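Local coordinates for protein probable M18-family aminopeptidase 1 (Thermotoga maritima, PDB 2GLF) that probably acts as a metal-dependent aminopeptidase of the M18 family, removing amino acids from the N-termini of peptides, at residues 74-79 with 86-91; 343-348 with 418-423. One frame throughout, in Å; residues are numbered along the deposited sequence.

How the interactions relate
Both contacts are buried and apolar, neither has a hydrogen bond across it, and both reach the same mixed sheet; their centres lie about 25 Å apart and their nearest atoms about 8 Å. Interaction 1 joins two strands of that sheet across the strand between them, with an aromatic ring and leucine branches packed under a helix and no other subunit in touch. Interaction 2 lies at the end of another strand, where a loop without regular structure packs on residues 418-423. It has no aromatic ring, but a proline ring, an alanine methyl and two leucines, and it buries about twice the surface. It lies nearer the metal site than interaction 1, without touching it, and it reaches neighbouring subunits.

Interaction 1. Residues 74-79 with 86-91; sequences AAFRVV and LNLVVA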
loop_
_atom_site.group_PDB
_atom_site.type_symbol
_atom_site.label_atom_id
_atom_site.label_comp_id
_atom_site.label_asym_id
_atom_site.label_seq_id
_atom_site.Cartn_x
_atom_site.Cartn_y
_atom_site.Cartn_z
ATOM N N ALA A 74 -1.802 54.373 13.877
ATOM C CA ALA A 74 -2.628 54.960 12.835
ATOM C C ALA A 74 -2.253 56.436 12.687
ATOM O O ALA A 74 -2.113 57.154 13.675
ATOM C CB ALA A 74 -4.099 54.817 13.198
ATOM N N ALA A 75 -2.074 56.880 11.451
ATOM C CA ALA A 75 -1.715 58.265 11.196
ATOM C C ALA A 75 -2.728 58.904 10.266
ATOM O O ALA A 75 -3.014 58.372 9.196
ATOM C CB ALA A 75 -0.332 58.344 10.580
ATOM N N PHE A 76 -3.278 60.040 10.674
ATOM C CA PHE A 76 -4.248 60.726 9.840
ATOM C C PHE A 76 -3.793 62.123 9.464
ATOM O O PHE A 76 -2.838 62.672 10.020
ATOM C CB PHE A 76 -5.606 60.844 10.539
ATOM C CG PHE A 76 -6.143 59.546 11.054
ATOM C CD1 PHE A 76 -5.980 59.194 12.395
ATOM C CD2 PHE A 76 -6.803 58.662 10.201
ATOM C CE1 PHE A 76 -6.464 57.983 12.874
ATOM C CE2 PHE A 76 -7.291 57.446 10.673
ATOM C CZ PHE A 76 -7.122 57.104 12.009
ATOM N N ARG A 77 -4.492 62.672 8.482
ATOM C CA ARG A 77 -4.283 64.027 8.004
ATOM C C ARG A 77 -5.707 64.501 7.757
ATOM O O ARG A 77 -6.169 64.565 6.618
ATOM C CB ARG A 77 -3.457 64.051 6.711
ATOM C CG ARG A 77 -1.969 63.923 6.948
ATOM C CD ARG A 77 -1.176 64.097 5.671
ATOM N NE ARG A 77 -1.379 65.416 5.082
ATOM C CZ ARG A 77 -0.884 65.796 3.904
ATOM N NH1 ARG A 77 -0.152 64.957 3.184
ATOM N NH2 ARG A 77 -1.133 67.014 3.438
ATOM N N VAL A 78 -6.413 64.768 8.855
ATOM C CA VAL A 78 -7.787 65.237 8.791
ATOM C C VAL A 78 -7.715 66.590 8.112
ATOM O O VAL A 78 -6.941 67.459 8.524
ATOM C CB VAL A 78 -8.389 65.386 10.192
ATOM C CG1 VAL A 78 -9.788 65.936 10.092
ATOM C CG2 VAL A 78 -8.409 64.038 10.887
ATOM N N VAL A 79 -8.516 66.760 7.068
ATOM C CA VAL A 79 -8.505 67.987 6.297
ATOM C C VAL A 79 -9.908 68.530 6.050
ATOM O O VAL A 79 -10.081 69.596 5.459
ATOM C CB VAL A 79 -7.768 67.733 4.959
ATOM C CG1 VAL A 79 -7.892 68.915 4.035
ATOM C CG2 VAL A 79 -6.295 67.457 5.240
ATOM N N LEU A 86 -12.864 59.282 4.433
ATOM C CA LEU A 86 -11.450 59.517 4.183
ATOM C C LEU A 86 -10.855 58.429 3.312
ATOM O O LEU A 86 -11.471 57.384 3.103
ATOM C CB LEU A 86 -10.664 59.650 5.500
ATOM C CG LEU A 86 -10.780 58.677 6.678
ATOM C CD1 LEU A 86 -9.905 59.196 7.823
ATOM C CD2 LEU A 86 -12.225 58.563 7.148
ATOM N N ASN A 87 -9.673 58.700 2.771
ATOM C CA ASN A 87 -8.975 57.743 1.928
ATOM C C ASN A 87 -7.872 57.095 2.750
ATOM O O ASN A 87 -6.814 57.682 2.973
ATOM C CB ASN A 87 -8.379 58.442 0.707
ATOM C CG ASN A 87 -9.398 58.656 -0.396
ATOM O OD1 ASN A 87 -10.593 58.386 -0.219
ATOM N ND2 ASN A 87 -8.931 59.137 -1.546
ATOM N N LEU A 88 -8.137 55.881 3.215
ATOM C CA LEU A 88 -7.176 55.151 4.022
ATOM C C LEU A 88 -6.538 54.005 3.265
ATOM O O LEU A 88 -7.193 53.304 2.500
ATOM C CB LEU A 88 -7.854 54.555 5.249
ATOM C CG LEU A 88 -8.503 55.469 6.268
ATOM C CD1 LEU A 88 -9.155 54.592 7.332
ATOM C CD2 LEU A 88 -7.466 56.401 6.874
ATOM N N VAL A 89 -5.249 53.827 3.486
ATOM C CA VAL A 89 -4.529 52.716 2.899
ATOM C C VAL A 89 -4.032 52.021 4.169
ATOM O O VAL A 89 -3.468 52.670 5.058
ATOM C CB VAL A 89 -3.366 53.208 2.011
ATOM C CG1 VAL A 89 -2.513 54.182 2.780
ATOM C CG2 VAL A 89 -2.537 52.037 1.532
ATOM N N VAL A 90 -4.283 50.721 4.290
ATOM C CA VAL A 90 -3.871 49.992 5.486
ATOM C C VAL A 90 -2.939 48.835 5.196
ATOM O O VAL A 90 -3.032 48.198 4.144
ATOM C CB VAL A 90 -5.090 49.444 6.243
ATOM C CG1 VAL A 90 -5.989 50.584 6.648
ATOM C CG2 VAL A 90 -5.847 48.454 5.369
ATOM N N ALA A 91 -2.045 48.565 6.142
ATOM C CA ALA A 91 -1.089 47.473 6.014
ATOM C C ALA A 91 -0.743 46.888 7.381
ATOM O O ALA A 91 -1.197 47.385 8.413
ATOM C CB ALA A 91 0.170 47.967 5.325
#
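The ring of F76 meets two leucines of the segment 86-91 through one side of its six-membered outline. CE2 lies 3.9 Å from L88 CD2, a methyl that approaches the ring edge near its plane, while CD2 of the ring is 3.9 Å from L86 CD1, which comes in at an oblique angle. Phenylalanine suits the place because its long, flat side chain, helped by the branched leucines reaching back, spans the width of an intervening strand, and everything that meets is buried and apolar. CG of F76 stands anti to the carbonyl carbon (chi1 -52°), and this swings the ring over toward the leucines although the two CA atoms of F76 and L88 are 8.6 Å apart. That gap exists because strand 270-275 runs between the two: A75 and R77 hydrogen-bond through their backbones to V272 and I270, and L88 also packs on I273. Helix 292-303 closes over the group, with L297 and I300 against F76 and Y293 against L88. The neighbours A75 and V89 instead face helix 248-263, through L261 and A257. A mixed sheet covered by helices on both faces is the alpha/beta/alpha sandwich of the zinc exopeptidases.

Interaction 2. Residues 343-348 with 418-423; sequences NAPKLG and GPALLG
L347 and A420 contribute the most surface here, with L422 next, and together they seat a loop on the end of a strand of the mixed sheet in the alpha/beta fold of the zinc exopeptidases. Segment 343-348 belongs to the connection between strands 321-329 and 351-354, while 418-423 carries the last residues of strand 414-421, which lies between those two strands in the sheet. L347 works with both of its branches. CD1 meets L422 CD2 at 3.4 Å, the two side chains slanting across each other, and CD2 rests at 3.4 Å from the peptide oxygen A420 O, a van der Waals contact and not a hydrogen bond. The fork reaches this place because CG lies anti to the carbonyl carbon, beside the backbone N (chi1 -68°). A leucine suits the position, since one branched chain can cover a methyl and a backbone group together. The sheet is held here by backbone bonds of P419 and L421 to C328, and the side chains of A420 and P345 both pack on C328. P345 in turn bonds through its backbone to V331. L422 packs on I430 and on I187 of a neighbouring subunit, so the contact extends into the assembly. The A420 side chain is about 12 Å from a bound manganese ion. A420 has a small methyl that fits against a rigid proline ring, its CB lying 3.8 Å from both P345 CB and P345 CG.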
loop_
_atom_site.group_PDB
_atom_site.type_symbol
_atom_site.label_atom_id
_atom_site.label_comp_id
_atom_site.label_asym_id
_atom_site.label_seq_id
_atom_site.Cartn_x
_atom_site.Cartn_y
_atom_site.Cartn_z
ATOM N N ASN A 343 -3.597 35.854 -15.382
ATOM C CA ASN A 343 -4.107 36.639 -14.253
ATOM C C ASN A 343 -3.092 36.671 -13.114
ATOM O O ASN A 343 -3.465 36.794 -11.943
ATOM C CB ASN A 343 -5.430 36.054 -13.744
ATOM C CG ASN A 343 -6.612 36.410 -14.634
ATOM O OD1 ASN A 343 -7.215 37.471 -14.490
ATOM N ND2 ASN A 343 -6.940 35.524 -15.569
ATOM N N ALA A 344 -1.810 36.559 -13.471
ATOM C CA ALA A 344 -0.715 36.568 -12.501
ATOM C C ALA A 344 0.193 37.775 -12.710
ATOM O O ALA A 344 0.463 38.179 -13.838
ATOM C CB ALA A 344 0.090 35.296 -12.628
ATOM N N PRO A 345 0.682 38.366 -11.617
ATOM C CA PRO A 345 1.560 39.529 -11.734
ATOM C C PRO A 345 2.994 39.167 -12.097
ATOM O O PRO A 345 3.481 38.086 -11.752
ATOM C CB PRO A 345 1.470 40.156 -10.352
ATOM C CG PRO A 345 1.366 38.953 -9.472
ATOM C CD PRO A 345 0.352 38.098 -10.208
ATOM N N LYS A 346 3.663 40.084 -12.792
ATOM C CA LYS A 346 5.056 39.907 -13.195
ATOM C C LYS A 346 5.848 41.047 -12.550
ATOM O O LYS A 346 5.333 42.166 -12.415
ATOM C CB LYS A 346 5.189 39.998 -14.718
ATOM C CG LYS A 346 4.336 39.024 -15.502
ATOM C CD LYS A 346 4.868 37.607 -15.405
ATOM C CE LYS A 346 5.023 37.000 -16.790
ATOM N NZ LYS A 346 5.957 37.818 -17.603
ATOM N N LEU A 347 7.090 40.765 -12.154
ATOM C CA LEU A 347 7.947 41.778 -11.532
ATOM C C LEU A 347 8.241 42.949 -12.468
ATOM O O LEU A 347 8.549 42.755 -13.640
ATOM C CB LEU A 347 9.280 41.163 -11.095
ATOM C CG LEU A 347 9.291 40.160 -9.946
ATOM C CD1 LEU A 347 10.672 39.522 -9.860
ATOM C CD2 LEU A 347 8.936 40.861 -8.648
ATOM N N GLY A 348 8.146 44.164 -11.942
ATOM C CA GLY A 348 8.427 45.342 -12.743
ATOM C C GLY A 348 7.329 45.791 -13.693
ATOM O O GLY A 348 7.552 46.676 -14.526
ATOM N N GLY A 418 -0.990 46.190 -4.075
ATOM C CA GLY A 418 0.393 46.202 -3.640
ATOM C C GLY A 418 1.311 45.553 -4.659
ATOM O O GLY A 418 0.851 45.112 -5.709
ATOM N N PRO A 419 2.621 45.484 -4.379
ATOM C CA PRO A 419 3.576 44.874 -5.309
ATOM C C PRO A 419 3.626 43.335 -5.234
ATOM O O PRO A 419 3.120 42.727 -4.281
ATOM C CB PRO A 419 4.894 45.533 -4.909
ATOM C CG PRO A 419 4.758 45.635 -3.430
ATOM C CD PRO A 419 3.322 46.115 -3.246
ATOM N N ALA A 420 4.235 42.719 -6.248
ATOM C CA ALA A 420 4.367 41.267 -6.315
ATOM C C ALA A 420 5.728 40.840 -5.779
ATOM O O ALA A 420 6.740 41.476 -6.076
ATOM C CB ALA A 420 4.205 40.795 -7.755
ATOM N N LEU A 421 5.758 39.764 -4.993
ATOM C CA LEU A 421 7.018 39.282 -4.424
ATOM C C LEU A 421 7.369 37.853 -4.815
ATOM O O LEU A 421 6.503 37.041 -5.136
ATOM C CB LEU A 421 7.000 39.340 -2.889
ATOM C CG LEU A 421 6.772 40.629 -2.115
ATOM C CD1 LEU A 421 6.948 40.327 -0.648
ATOM C CD2 LEU A 421 7.746 41.696 -2.553
ATOM N N LEU A 422 8.662 37.562 -4.757
ATOM C CA LEU A 422 9.185 36.244 -5.049
ATOM C C LEU A 422 9.712 35.710 -3.721
ATOM O O LEU A 422 10.413 36.412 -3.008
ATOM C CB LEU A 422 10.309 36.354 -6.074
ATOM C CG LEU A 422 10.002 35.832 -7.483
ATOM C CD1 LEU A 422 8.589 36.191 -7.888
ATOM C CD2 LEU A 422 11.014 36.394 -8.460
ATOM N N GLY A 423 9.351 34.481 -3.374
ATOM C CA GLY A 423 9.807 33.911 -2.121
ATOM C C GLY A 423 9.168 34.560 -0.904
ATOM O O GLY A 423 9.838 34.823 0.102
#